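Local coordinates for NADP-dependent 2-hydroxyacid dehydrogenase (Rhizobium etli, PDB 4XCV), which probably catalyses the NADPH-dependent interconversion of 2-oxoacids and D-2-hydroxyacids, with NADPH bound by its Rossmann-type domain, at residues 20-25 with 292-297; 28-33 with 303-308; 48-53 with 299-304; 189-194 with 213-218. All coordinates share one frame; numbering follows the deposited sequence. Where two conformers were deposited one is given.

Interaction 1. Residues 20-25 with 292-297; sequences DRVLKT and ALFRHV
Val22 and Leu23 meet the ring of Phe294 where helix 16-23 lies against helix 292-305. The apolar part comes first. Leu23 CD2 lies 3.5 Å from Phe294 CE1, the two side chains crossing at about a right angle. Val22 crosses Phe294 obliquely, with Val22 CG1 3.4 Å from Phe294 CD2 in the modelled conformer; a second conformer makes this less certain. Here CG1 stands anti to the backbone N (chi1 -178°), which directs it at the ring. The two segments come closest at Val22 CA and Phe294 CA, 8.1 Å apart. Leu52 of strand 50-54 also packs on Phe294. Cutting Phe294 back to an alanine would probably open a gap between the helices and strip Val22 CG1 and Leu23 CD2 of their shared partner.

The polar part runs through one water. It donates to Val22 O at 2.9 Å and accepts from Thr25 OG1 at 2.9 Å and from Arg295 NH1 at 2.8 Å, lying in the guanidinium plane at its edge. The carbonyl of Val22 is thereby tied to an arginine of the other helix. The Arg295 chain bends at chi2 and chi3, and its NE forms a salt bridge with Glu298. The arrangement is helix-helix packing beside the five-stranded parallel sheet of an alpha/beta domain, with the C-terminal helix 292-305 returning to the N-terminal part of the chain.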
loop_
_atom_site.group_PDB
_atom_site.type_symbol
_atom_site.label_atom_id
_atom_site.label_comp_id
_atom_site.label_asym_id
_atom_site.label_seq_id
_atom_site.Cartn_x
_atom_site.Cartn_y
_atom_site.Cartn_z
ATOM N N ASP A 20 9.571 -22.493 25.684
ATOM C CA ASP A 20 9.102 -23.619 26.472
ATOM C C ASP A 20 7.709 -24.059 26.043
ATOM O O ASP A 20 7.430 -25.236 25.935
ATOM C CB ASP A 20 9.034 -23.269 27.957
ATOM C CG ASP A 20 10.374 -23.288 28.627
ATOM O OD1 ASP A 20 11.291 -23.934 28.083
ATOM O OD2 ASP A 20 10.502 -22.660 29.720
ATOM N N ARG A 21 6.799 -23.104 25.842
ATOM C CA ARG A 21 5.441 -23.418 25.457
ATOM C C ARG A 21 5.333 -24.048 24.094
ATOM O O ARG A 21 4.668 -25.078 23.936
ATOM C CB ARG A 21 4.553 -22.154 25.498
ATOM C CG ARG A 21 3.069 -22.442 25.249
ATOM C CD ARG A 21 2.195 -21.208 25.356
ATOM N NE ARG A 21 2.336 -20.659 26.686
ATOM C CZ ARG A 21 2.954 -19.518 26.944
ATOM N NH1 ARG A 21 3.465 -18.813 25.948
ATOM N NH2 ARG A 21 3.064 -19.101 28.193
ATOM N N VAL A 22 5.980 -23.479 23.080
ATOM C CA VAL A 22 5.958 -24.083 21.740
ATOM C C VAL A 22 6.523 -25.467 21.765
ATOM O O VAL A 22 6.021 -26.371 21.120
ATOM C CB VAL A 22 6.758 -23.261 20.680
ATOM C CG1 VAL A 22 6.655 -23.905 19.294
ATOM C CG2 VAL A 22 6.268 -21.839 20.628
ATOM N N LEU A 23 7.594 -25.658 22.528
ATOM C CA LEU A 23 8.210 -26.960 22.515
ATOM C C LEU A 23 7.333 -28.056 23.081
ATOM O O LEU A 23 7.599 -29.232 22.860
ATOM C CB LEU A 23 9.565 -26.945 23.207
ATOM C CG LEU A 23 10.650 -26.193 22.454
ATOM C CD1 LEU A 23 11.884 -26.186 23.325
ATOM C CD2 LEU A 23 10.908 -26.799 21.082
ATOM N N LYS A 24 6.280 -27.732 23.841
ATOM C CA LYS A 24 5.313 -28.727 24.345
ATOM C C LYS A 24 4.688 -29.512 23.225
ATOM O O LYS A 24 4.306 -30.646 23.430
ATOM C CB LYS A 24 4.137 -28.086 25.099
ATOM C CG LYS A 24 4.475 -27.417 26.411
ATOM C CD LYS A 24 3.226 -26.798 27.014
ATOM C CE LYS A 24 3.593 -26.014 28.249
ATOM N NZ LYS A 24 3.895 -26.933 29.378
ATOM N N THR A 25 4.528 -28.890 22.058
ATOM C CA THR A 25 3.818 -29.543 20.946
ATOM C C THR A 25 4.694 -29.776 19.708
ATOM O O THR A 25 4.206 -30.299 18.696
ATOM C CB THR A 25 2.565 -28.762 20.530
ATOM O OG1 THR A 25 2.855 -27.413 20.171
ATOM C CG2 THR A 25 1.533 -28.803 21.690
ATOM N N ALA A 292 5.870 -21.045 13.684
ATOM C CA ALA A 292 6.268 -21.169 12.322
ATOM C C ALA A 292 7.688 -21.703 12.162
ATOM O O ALA A 292 7.965 -22.529 11.284
ATOM C CB ALA A 292 6.169 -19.814 11.597
ATOM N N LEU A 293 8.616 -21.278 13.020
ATOM C CA LEU A 293 10.000 -21.797 12.981
ATOM C C LEU A 293 10.021 -23.331 13.148
ATOM O O LEU A 293 10.714 -24.039 12.465
ATOM C CB LEU A 293 10.870 -21.136 14.099
ATOM C CG LEU A 293 12.274 -21.659 14.321
ATOM C CD1 LEU A 293 13.119 -21.521 13.060
ATOM C CD2 LEU A 293 12.866 -20.894 15.503
ATOM N N PHE A 294 9.244 -23.814 14.120
ATOM C CA PHE A 294 9.239 -25.224 14.448
ATOM C C PHE A 294 8.557 -26.019 13.368
ATOM O O PHE A 294 9.039 -27.071 13.013
ATOM C CB PHE A 294 8.620 -25.416 15.846
ATOM C CG PHE A 294 9.442 -24.766 16.880
ATOM C CD1 PHE A 294 10.508 -25.444 17.404
ATOM C CD2 PHE A 294 9.280 -23.427 17.204
ATOM C CE1 PHE A 294 11.369 -24.845 18.274
ATOM C CE2 PHE A 294 10.152 -22.816 18.077
ATOM C CZ PHE A 294 11.188 -23.558 18.620
ATOM N N ARG A 295 7.473 -25.514 12.795
ATOM C CA ARG A 295 6.892 -26.200 11.659
ATOM C C ARG A 295 7.863 -26.325 10.478
ATOM O O ARG A 295 7.940 -27.365 9.813
ATOM C CB ARG A 295 5.622 -25.485 11.183
ATOM C CG ARG A 295 4.483 -25.445 12.164
ATOM C CD ARG A 295 4.022 -26.807 12.640
ATOM N NE ARG A 295 4.803 -27.280 13.792
ATOM C CZ ARG A 295 4.696 -26.851 15.041
ATOM N NH1 ARG A 295 5.464 -27.400 15.996
ATOM N NH2 ARG A 295 3.808 -25.901 15.378
ATOM N N HIS A 296 8.628 -25.263 10.254
ATOM C CA HIS A 296 9.651 -25.266 9.182
ATOM C C HIS A 296 10.734 -26.324 9.419
ATOM O O HIS A 296 11.112 -27.088 8.521
ATOM C CB HIS A 296 10.240 -23.830 9.104
ATOM C CG HIS A 296 11.645 -23.757 8.608
ATOM N ND1 HIS A 296 11.986 -23.806 7.282
ATOM C CD2 HIS A 296 12.806 -23.610 9.294
ATOM C CE1 HIS A 296 13.299 -23.683 7.165
ATOM N NE2 HIS A 296 13.819 -23.588 8.376
ATOM N N VAL A 297 11.237 -26.385 10.648
ATOM C CA VAL A 297 12.293 -27.325 10.961
ATOM C C VAL A 297 11.772 -28.762 10.824
ATOM O O VAL A 297 12.419 -29.657 10.255
ATOM C CB VAL A 297 12.912 -27.099 12.359
ATOM C CG1 VAL A 297 13.863 -28.217 12.665
ATOM C CG2 VAL A 297 13.610 -25.746 12.418
HETATM O O HOH W 1 4.815 -26.270 18.439
#

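Interaction 2. Residues 28-33 with 303-308; sequences ADRGSI and RFERGE
Arg30 and Glu305 face each other end-on in a bidentate salt bridge. NH1 of Arg30 donates to Glu305 OE2 at 2.8 Å (174° at the hydrogen), and NH2 of Arg30 to Glu305 OE1 at 2.9 Å. Both oxygens use their syn lone pairs, and the guanidinium and carboxylate planes are only 20° apart, so the groups are nearly coplanar.

A second carboxylate takes the side edge of the same guanidinium. Arg30 NE reaches Asp29 OD1 at 2.9 Å and Arg30 NH2 reaches Asp29 OD2 at 2.9 Å; these oxygens are met from above the Asp29 carboxylate plane. Thus NH2 serves both acids, and four bonds fix the guanidinium's rotation. The bend at chi3 (73°) sets the guanidinium so that the acceptor oxygens of both acids lie close to its plane. Glu305 OE2 is also held by a salt bridge from Arg5 and a hydrogen bond with Tyr50 OH. Just past Glu305 the helix closes in a Schellman motif, with Gly307 at positive phi. The whole is a surface salt-bridge network joining the loop before strand 32-34 to the end of helix 292-305.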
loop_
_atom_site.group_PDB
_atom_site.type_symbol
_atom_site.label_atom_id
_atom_site.label_comp_id
_atom_site.label_asym_id
_atom_site.label_seq_id
_atom_site.Cartn_x
_atom_site.Cartn_y
_atom_site.Cartn_z
ATOM N N ALA A 28 6.907 -33.916 17.796
ATOM C CA ALA A 28 6.194 -34.832 18.702
ATOM C C ALA A 28 6.641 -36.278 18.634
ATOM O O ALA A 28 6.357 -37.060 19.558
ATOM C CB ALA A 28 4.686 -34.754 18.490
ATOM N N ASP A 29 7.326 -36.664 17.573
ATOM C CA ASP A 29 7.862 -38.022 17.476
ATOM C C ASP A 29 9.182 -38.249 18.175
ATOM O O ASP A 29 9.658 -39.393 18.223
ATOM C CB ASP A 29 7.964 -38.475 16.010
ATOM C CG ASP A 29 8.929 -37.622 15.175
ATOM O OD1 ASP A 29 9.295 -36.503 15.621
ATOM O OD2 ASP A 29 9.248 -38.036 14.021
ATOM N N ARG A 30 9.806 -37.190 18.677
ATOM C CA ARG A 30 11.142 -37.329 19.228
ATOM C C ARG A 30 11.485 -36.443 20.430
ATOM O O ARG A 30 12.358 -36.767 21.170
ATOM C CB ARG A 30 12.185 -37.154 18.123
ATOM C CG ARG A 30 12.167 -35.778 17.484
ATOM C CD ARG A 30 12.933 -35.788 16.184
ATOM N NE ARG A 30 12.187 -36.489 15.150
ATOM C CZ ARG A 30 12.709 -36.931 14.019
ATOM N NH1 ARG A 30 13.980 -36.812 13.748
ATOM N NH2 ARG A 30 11.918 -37.517 13.153
ATOM N N GLY A 31 10.798 -35.332 20.578
ATOM C CA GLY A 31 11.098 -34.373 21.634
ATOM C C GLY A 31 12.226 -33.452 21.294
ATOM O O GLY A 31 12.766 -33.420 20.169
ATOM N N SER A 32 12.573 -32.647 22.291
ATOM C CA SER A 32 13.593 -31.629 22.166
ATOM C C SER A 32 14.429 -31.553 23.407
ATOM O O SER A 32 14.029 -31.970 24.513
ATOM C CB SER A 32 12.983 -30.259 21.853
ATOM O OG SER A 32 12.001 -29.916 22.790
ATOM N N ILE A 33 15.605 -30.963 23.232
ATOM C CA ILE A 33 16.553 -30.638 24.320
ATOM C C ILE A 33 16.662 -29.117 24.351
ATOM O O ILE A 33 17.323 -28.513 23.478
ATOM C CB ILE A 33 17.945 -31.238 24.107
ATOM C CG1 ILE A 33 17.847 -32.738 23.954
ATOM C CG2 ILE A 33 18.836 -30.891 25.310
ATOM C CD1 ILE A 33 19.155 -33.443 23.683
ATOM N N ARG A 303 11.690 -34.070 5.078
ATOM C CA ARG A 303 12.310 -34.210 3.751
ATOM C C ARG A 303 13.621 -34.953 3.871
ATOM O O ARG A 303 13.888 -35.893 3.121
ATOM C CB ARG A 303 12.595 -32.853 3.154
ATOM C CG ARG A 303 11.364 -32.120 2.697
ATOM C CD ARG A 303 11.706 -30.730 2.201
ATOM N NE ARG A 303 12.600 -30.792 1.051
ATOM C CZ ARG A 303 12.201 -30.926 -0.195
ATOM N NH1 ARG A 303 10.905 -31.008 -0.524
ATOM N NH2 ARG A 303 13.119 -31.072 -1.174
ATOM N N PHE A 304 14.445 -34.530 4.821
ATOM C CA PHE A 304 15.782 -35.145 5.009
ATOM C C PHE A 304 15.681 -36.655 5.286
ATOM O O PHE A 304 16.435 -37.462 4.721
ATOM C CB PHE A 304 16.511 -34.453 6.152
ATOM C CG PHE A 304 17.972 -34.807 6.280
ATOM C CD1 PHE A 304 18.922 -34.292 5.419
ATOM C CD2 PHE A 304 18.401 -35.579 7.318
ATOM C CE1 PHE A 304 20.263 -34.592 5.580
ATOM C CE2 PHE A 304 19.756 -35.859 7.500
ATOM C CZ PHE A 304 20.674 -35.361 6.640
ATOM N N GLU A 305 14.701 -37.037 6.092
ATOM C CA GLU A 305 14.481 -38.442 6.492
ATOM C C GLU A 305 13.817 -39.288 5.390
ATOM O O GLU A 305 13.883 -40.535 5.426
ATOM C CB GLU A 305 13.748 -38.503 7.822
ATOM C CG GLU A 305 14.672 -37.959 8.931
ATOM C CD GLU A 305 14.114 -37.985 10.331
ATOM O OE1 GLU A 305 12.906 -38.247 10.523
ATOM O OE2 GLU A 305 14.928 -37.648 11.224
ATOM N N ARG A 306 13.211 -38.631 4.377
ATOM C CA ARG A 306 12.768 -39.339 3.136
ATOM C C ARG A 306 13.899 -39.364 2.097
ATOM O O ARG A 306 13.722 -39.913 0.990
ATOM C CB ARG A 306 11.460 -38.686 2.569
ATOM C CG ARG A 306 10.188 -38.862 3.404
ATOM C CD ARG A 306 8.852 -38.594 2.642
ATOM N NE ARG A 306 8.945 -37.300 2.059
ATOM C CZ ARG A 306 8.564 -36.177 2.655
ATOM N NH1 ARG A 306 7.777 -36.187 3.737
ATOM N NH2 ARG A 306 8.906 -35.031 2.083
ATOM N N GLY A 307 15.072 -38.799 2.397
ATOM C CA GLY A 307 16.204 -38.757 1.462
ATOM C C GLY A 307 16.170 -37.644 0.441
ATOM O O GLY A 307 17.001 -37.635 -0.514
ATOM N N GLU A 308 15.238 -36.707 0.626
ATOM C CA GLU A 308 15.129 -35.566 -0.246
ATOM C C GLU A 308 16.054 -34.441 0.151
ATOM O O GLU A 308 16.492 -34.370 1.302
ATOM C CB GLU A 308 13.675 -35.076 -0.218
ATOM C CG GLU A 308 12.745 -36.127 -0.805
ATOM C CD GLU A 308 11.291 -35.686 -0.812
ATOM O OE1 GLU A 308 10.920 -34.852 0.042
ATOM O OE2 GLU A 308 10.573 -36.090 -1.772
#

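Interaction 3. Residues 48-53 with 299-304; sequences TEYALL and MQIARF
Tyr50 meets Ile301 with one ring face and Phe304 with its hydroxyl end. Ile301 CG1 lies 4.0 Å from the centroid of the Tyr50 ring and 14° off the ring normal, a CH-pi contact. Ile301 CD1, at the end of that branch, comes to 3.6 Å from Tyr50 CD2, while the other branch, Ile301 CG2, is 3.8 Å from Tyr50 CE2. The phenylalanine arrives at the ring's edge, Phe304 CD2 lying 3.4 Å from Tyr50 OH, with the two ring planes at 84° and their centroids 6.0 Å apart.

The other Tyr50 face is backed from within its own segment, Glu49 CB standing 3.7 Å above the plane and over the centre. The ring is therefore sandwiched between aliphatic carbons of the helix and of its own neighbour. Phe304 CG anti to its backbone N (chi1 -169°) swings that ring out to the hydroxyl end.

Further out, strand 50-54 is held between strands 8-12 and 69-72, and Val69 also touches Tyr50. Glu49 forms salt bridges with Lys68 and Arg5, which probably steady the side chain whose CB backs the ring.

Chemically the contact is divided: carbon packing from the helix on one face and from Glu49 on the other buries the aromatic body, while the phenol oxygen finds its hydrogen-bond partner in Glu305 at the end of that helix.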
loop_
_atom_site.group_PDB
_atom_site.type_symbol
_atom_site.label_atom_id
_atom_site.label_comp_id
_atom_site.label_asym_id
_atom_site.label_seq_id
_atom_site.Cartn_x
_atom_site.Cartn_y
_atom_site.Cartn_z
ATOM N N THR A 48 22.645 -36.672 19.067
ATOM C CA THR A 48 21.905 -35.576 18.477
ATOM C C THR A 48 22.239 -35.388 17.010
ATOM O O THR A 48 23.395 -35.293 16.669
ATOM C CB THR A 48 22.202 -34.294 19.277
ATOM O OG1 THR A 48 22.005 -34.573 20.671
ATOM C CG2 THR A 48 21.300 -33.144 18.774
ATOM N N GLU A 49 21.197 -35.343 16.183
ATOM C CA GLU A 49 21.292 -35.199 14.716
ATOM C C GLU A 49 21.046 -33.789 14.253
ATOM O O GLU A 49 21.626 -33.364 13.243
ATOM C CB GLU A 49 20.232 -36.083 14.021
ATOM C CG GLU A 49 20.306 -37.528 14.376
ATOM C CD GLU A 49 19.269 -38.301 13.647
ATOM O OE1 GLU A 49 18.067 -38.201 13.939
ATOM O OE2 GLU A 49 19.692 -38.978 12.694
ATOM N N TYR A 50 20.102 -33.095 14.885
ATOM C CA TYR A 50 19.653 -31.792 14.392
ATOM C C TYR A 50 19.747 -30.785 15.513
ATOM O O TYR A 50 19.357 -31.086 16.666
ATOM C CB TYR A 50 18.207 -31.874 13.899
ATOM C CG TYR A 50 17.937 -33.036 12.984
ATOM C CD1 TYR A 50 18.606 -33.159 11.768
ATOM C CD2 TYR A 50 17.030 -34.006 13.322
ATOM C CE1 TYR A 50 18.361 -34.227 10.923
ATOM C CE2 TYR A 50 16.763 -35.067 12.477
ATOM C CZ TYR A 50 17.439 -35.196 11.286
ATOM O OH TYR A 50 17.168 -36.248 10.426
ATOM N N ALA A 51 20.212 -29.576 15.196
ATOM C CA ALA A 51 20.286 -28.486 16.162
ATOM C C ALA A 51 19.626 -27.261 15.565
ATOM O O ALA A 51 19.971 -26.852 14.437
ATOM C CB ALA A 51 21.703 -28.185 16.531
ATOM N N LEU A 52 18.765 -26.627 16.336
ATOM C CA LEU A 52 18.084 -25.367 16.023
ATOM C C LEU A 52 18.731 -24.310 16.906
ATOM O O LEU A 52 18.619 -24.372 18.145
ATOM C CB LEU A 52 16.594 -25.515 16.317
ATOM C CG LEU A 52 15.744 -24.274 16.221
ATOM C CD1 LEU A 52 15.896 -23.579 14.876
ATOM C CD2 LEU A 52 14.306 -24.639 16.523
ATOM N N LEU A 53 19.434 -23.361 16.273
ATOM C CA LEU A 53 20.340 -22.460 16.949
ATOM C C LEU A 53 20.082 -21.004 16.615
ATOM O O LEU A 53 19.887 -20.623 15.447
ATOM C CB LEU A 53 21.773 -22.845 16.516
ATOM C CG LEU A 53 22.228 -24.306 16.740
ATOM C CD1 LEU A 53 23.699 -24.452 16.337
ATOM C CD2 LEU A 53 22.034 -24.747 18.169
ATOM N N MET A 299 9.373 -29.867 8.954
ATOM C CA MET A 299 9.179 -30.175 7.537
ATOM C C MET A 299 10.495 -30.522 6.886
ATOM O O MET A 299 10.561 -31.439 6.066
ATOM C CB MET A 299 8.549 -29.003 6.803
ATOM C CG MET A 299 8.673 -29.068 5.302
ATOM S SD MET A 299 7.605 -27.829 4.594
ATOM C CE MET A 299 7.621 -26.594 5.795
ATOM N N GLN A 300 11.555 -29.760 7.197
ATOM C CA GLN A 300 12.859 -30.075 6.601
ATOM C C GLN A 300 13.430 -31.380 7.082
ATOM O O GLN A 300 14.071 -32.115 6.332
ATOM C CB GLN A 300 13.838 -28.900 6.784
ATOM C CG GLN A 300 13.372 -27.638 6.067
ATOM C CD GLN A 300 13.271 -27.803 4.568
ATOM O OE1 GLN A 300 14.085 -28.479 3.949
ATOM N NE2 GLN A 300 12.246 -27.240 3.986
ATOM N N ILE A 301 13.201 -31.689 8.365
ATOM C CA ILE A 301 13.604 -33.009 8.896
ATOM C C ILE A 301 12.865 -34.096 8.136
ATOM O O ILE A 301 13.503 -35.121 7.800
ATOM C CB ILE A 301 13.329 -33.065 10.412
ATOM C CG1 ILE A 301 14.351 -32.229 11.143
ATOM C CG2 ILE A 301 13.386 -34.512 10.931
ATOM C CD1 ILE A 301 14.062 -32.028 12.636
ATOM N N ALA A 302 11.557 -33.909 7.895
ATOM C CA ALA A 302 10.789 -34.946 7.175
ATOM C C ALA A 302 11.384 -35.154 5.784
ATOM O O ALA A 302 11.562 -36.294 5.364
ATOM C CB ALA A 302 9.326 -34.568 7.082
ATOM N N ARG A 303 11.690 -34.070 5.078
ATOM C CA ARG A 303 12.310 -34.210 3.751
ATOM C C ARG A 303 13.621 -34.953 3.871
ATOM O O ARG A 303 13.888 -35.893 3.121
ATOM C CB ARG A 303 12.595 -32.853 3.154
ATOM C CG ARG A 303 11.364 -32.120 2.697
ATOM C CD ARG A 303 11.706 -30.730 2.201
ATOM N NE ARG A 303 12.600 -30.792 1.051
ATOM C CZ ARG A 303 12.201 -30.926 -0.195
ATOM N NH1 ARG A 303 10.905 -31.008 -0.524
ATOM N NH2 ARG A 303 13.119 -31.072 -1.174
ATOM N N PHE A 304 14.445 -34.530 4.821
ATOM C CA PHE A 304 15.782 -35.145 5.009
ATOM C C PHE A 304 15.681 -36.655 5.286
ATOM O O PHE A 304 16.435 -37.462 4.721
ATOM C CB PHE A 304 16.511 -34.453 6.152
ATOM C CG PHE A 304 17.972 -34.807 6.280
ATOM C CD1 PHE A 304 18.922 -34.292 5.419
ATOM C CD2 PHE A 304 18.401 -35.579 7.318
ATOM C CE1 PHE A 304 20.263 -34.592 5.580
ATOM C CE2 PHE A 304 19.756 -35.859 7.500
ATOM C CZ PHE A 304 20.674 -35.361 6.640
#

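Interaction 4. Residues 189-194 with 213-218; sequences RFLAKT and SELFKK
The Phe190 ring carries Thr194 OG1 over the centre of one face, 3.9 Å above its plane, and meets the ring of Trp169 with planes at about 30°. Beside it Leu191 points across to Leu215 and Lys218, joining helices 187-192 and 213-216 of the Rossmann-type NADPH-binding domain. These helices precede and follow strand 196-199 of its seven-stranded parallel sheet.

Leu191 CD1 touches two partners, lying 3.8 Å from Leu215 CG and 3.8 Å from Lys218 CB. Its CD2 branch lies 4.1 Å from Leu215 CG, and the two leucine side chains cross at about a right angle. With chi1 at -179°, Leu215 sends its branched end toward Leu191. An alanine replacing Leu191 is likely to leave a gap beside Leu215 CG and the aliphatic start of Lys218.

Past that start the lysine leads away: its extended chain takes Lys218 NZ to Glu214 OE2 at 3.3 Å and to Asp188, a salt bridge in each case. The backbones come nearest at Ala192 and Lys218, where Ala192 CA directs a CA-H...O contact of 3.4 Å at Lys218 O. Thr194 OG1 donates to Phe190 O at 2.9 Å from 41° out of the carbonyl plane, while Lys193 N reaches that oxygen from the opposite face.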
loop_
_atom_site.group_PDB
_atom_site.type_symbol
_atom_site.label_atom_id
_atom_site.label_comp_id
_atom_site.label_asym_id
_atom_site.label_seq_id
_atom_site.Cartn_x
_atom_site.Cartn_y
_atom_site.Cartn_z
ATOM N N ARG A 189 25.119 2.445 -11.913
ATOM C CA ARG A 189 24.110 2.655 -12.914
ATOM C C ARG A 189 22.707 2.438 -12.352
ATOM O O ARG A 189 21.771 3.172 -12.675
ATOM C CB ARG A 189 24.369 1.677 -14.062
ATOM C CG ARG A 189 23.394 1.791 -15.155
ATOM C CD ARG A 189 23.775 0.813 -16.232
ATOM N NE ARG A 189 22.745 0.841 -17.217
ATOM C CZ ARG A 189 22.703 0.041 -18.246
ATOM N NH1 ARG A 189 23.658 -0.859 -18.417
ATOM N NH2 ARG A 189 21.680 0.143 -19.083
ATOM N N PHE A 190 22.558 1.381 -11.579
ATOM C CA PHE A 190 21.277 1.044 -10.969
ATOM C C PHE A 190 20.865 2.159 -10.028
ATOM O O PHE A 190 19.722 2.599 -10.079
ATOM C CB PHE A 190 21.420 -0.291 -10.236
ATOM C CG PHE A 190 20.350 -0.588 -9.221
ATOM C CD1 PHE A 190 19.164 -1.247 -9.563
ATOM C CD2 PHE A 190 20.525 -0.225 -7.877
ATOM C CE1 PHE A 190 18.225 -1.523 -8.568
ATOM C CE2 PHE A 190 19.582 -0.515 -6.918
ATOM C CZ PHE A 190 18.437 -1.152 -7.273
ATOM N N LEU A 191 21.783 2.649 -9.192
ATOM C CA LEU A 191 21.404 3.726 -8.258
ATOM C C LEU A 191 20.949 5.002 -8.965
ATOM O O LEU A 191 19.975 5.652 -8.577
ATOM C CB LEU A 191 22.575 4.080 -7.332
ATOM C CG LEU A 191 22.959 3.000 -6.316
ATOM C CD1 LEU A 191 24.276 3.374 -5.639
ATOM C CD2 LEU A 191 21.888 2.801 -5.296
ATOM N N ALA A 192 21.622 5.316 -10.064
ATOM C CA ALA A 192 21.290 6.520 -10.822
ATOM C C ALA A 192 19.911 6.517 -11.449
ATOM O O ALA A 192 19.381 7.597 -11.766
ATOM C CB ALA A 192 22.339 6.731 -11.902
ATOM N N LYS A 193 19.334 5.334 -11.614
ATOM C CA LYS A 193 17.979 5.150 -12.129
ATOM C C LYS A 193 16.912 5.043 -11.055
ATOM O O LYS A 193 15.742 4.954 -11.391
ATOM C CB LYS A 193 17.914 3.828 -12.953
ATOM C CG LYS A 193 18.726 3.795 -14.219
ATOM C CD LYS A 193 18.832 2.400 -14.846
ATOM C CE LYS A 193 17.488 1.795 -15.244
ATOM N NZ LYS A 193 16.968 2.326 -16.534
ATOM N N THR A 194 17.317 4.994 -9.799
ATOM C CA THR A 194 16.420 4.665 -8.684
ATOM C C THR A 194 15.914 5.922 -7.951
ATOM O O THR A 194 16.712 6.727 -7.496
ATOM C CB THR A 194 17.125 3.730 -7.699
ATOM O OG1 THR A 194 17.435 2.511 -8.365
ATOM C CG2 THR A 194 16.265 3.418 -6.524
ATOM N N SER A 213 26.628 7.597 2.988
ATOM C CA SER A 213 26.557 8.884 2.299
ATOM C C SER A 213 26.865 8.799 0.815
ATOM O O SER A 213 26.167 9.363 0.014
ATOM C CB SER A 213 27.502 9.922 2.948
ATOM O OG SER A 213 27.120 10.234 4.279
ATOM N N GLU A 214 27.938 8.110 0.467
ATOM C CA GLU A 214 28.336 8.001 -0.927
ATOM C C GLU A 214 27.233 7.325 -1.779
ATOM O O GLU A 214 26.949 7.758 -2.911
ATOM C CB GLU A 214 29.602 7.154 -1.022
ATOM C CG GLU A 214 30.161 7.020 -2.431
ATOM C CD GLU A 214 31.365 6.068 -2.528
ATOM O OE1 GLU A 214 32.053 5.849 -1.500
ATOM O OE2 GLU A 214 31.647 5.559 -3.649
ATOM N N LEU A 215 26.639 6.255 -1.244
ATOM C CA LEU A 215 25.562 5.579 -1.959
ATOM C C LEU A 215 24.356 6.511 -2.142
ATOM O O LEU A 215 23.773 6.595 -3.212
ATOM C CB LEU A 215 25.187 4.297 -1.227
ATOM C CG LEU A 215 24.081 3.468 -1.864
ATOM C CD1 LEU A 215 24.362 1.985 -1.687
ATOM C CD2 LEU A 215 22.713 3.822 -1.334
ATOM N N PHE A 216 23.965 7.233 -1.087
ATOM C CA PHE A 216 22.772 8.073 -1.182
ATOM C C PHE A 216 22.922 9.184 -2.211
ATOM O O PHE A 216 21.971 9.538 -2.901
ATOM C CB PHE A 216 22.400 8.696 0.168
ATOM C CG PHE A 216 22.133 7.683 1.268
ATOM C CD1 PHE A 216 21.432 6.524 1.027
ATOM C CD2 PHE A 216 22.614 7.904 2.538
ATOM C CE1 PHE A 216 21.217 5.611 2.038
ATOM C CE2 PHE A 216 22.412 7.001 3.547
ATOM C CZ PHE A 216 21.704 5.841 3.288
ATOM N N LYS A 217 24.152 9.689 -2.328
ATOM C CA LYS A 217 24.450 10.727 -3.332
ATOM C C LYS A 217 24.396 10.218 -4.764
ATOM O O LYS A 217 24.436 11.046 -5.696
ATOM C CB LYS A 217 25.801 11.381 -3.045
ATOM C CG LYS A 217 25.800 12.297 -1.829
ATOM C CD LYS A 217 27.203 12.718 -1.480
ATOM C CE LYS A 217 27.304 13.209 -0.057
ATOM N NZ LYS A 217 26.231 14.153 0.342
ATOM N N LYS A 218 24.337 8.888 -4.962
ATOM C CA LYS A 218 24.229 8.301 -6.314
ATOM C C LYS A 218 22.794 8.048 -6.769
ATOM O O LYS A 218 22.547 7.805 -7.946
ATOM C CB LYS A 218 25.027 7.013 -6.370
ATOM C CG LYS A 218 26.523 7.282 -6.344
ATOM C CD LYS A 218 27.273 5.968 -6.333
ATOM C CE LYS A 218 28.767 6.120 -6.269
ATOM N NZ LYS A 218 29.279 4.793 -5.806
#

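How the interactions relate
Interactions 1, 2 and 3 share helix 292-305 and follow it from its start to just beyond its end: interaction 1 at 292-297, interaction 3 at 299-304, interaction 2 at 303-308. Their centres lie about 13 Å (1 and 2), 12 Å (1 and 3) and 6 Å (2 and 3) apart. Leu52 packs on Phe294, and Arg30 NH1 on Tyr50 and Ile301, so the three form one continuous patch by the five-stranded sheet. Chain segments 20-53 are thus closed against a helix some 250 residues later. Interaction 4 belongs to the intervening sequence, in the NADPH-binding domain with its seven-stranded parallel sheet, its centre 42 to 47 Å from the others, across the chain's centre.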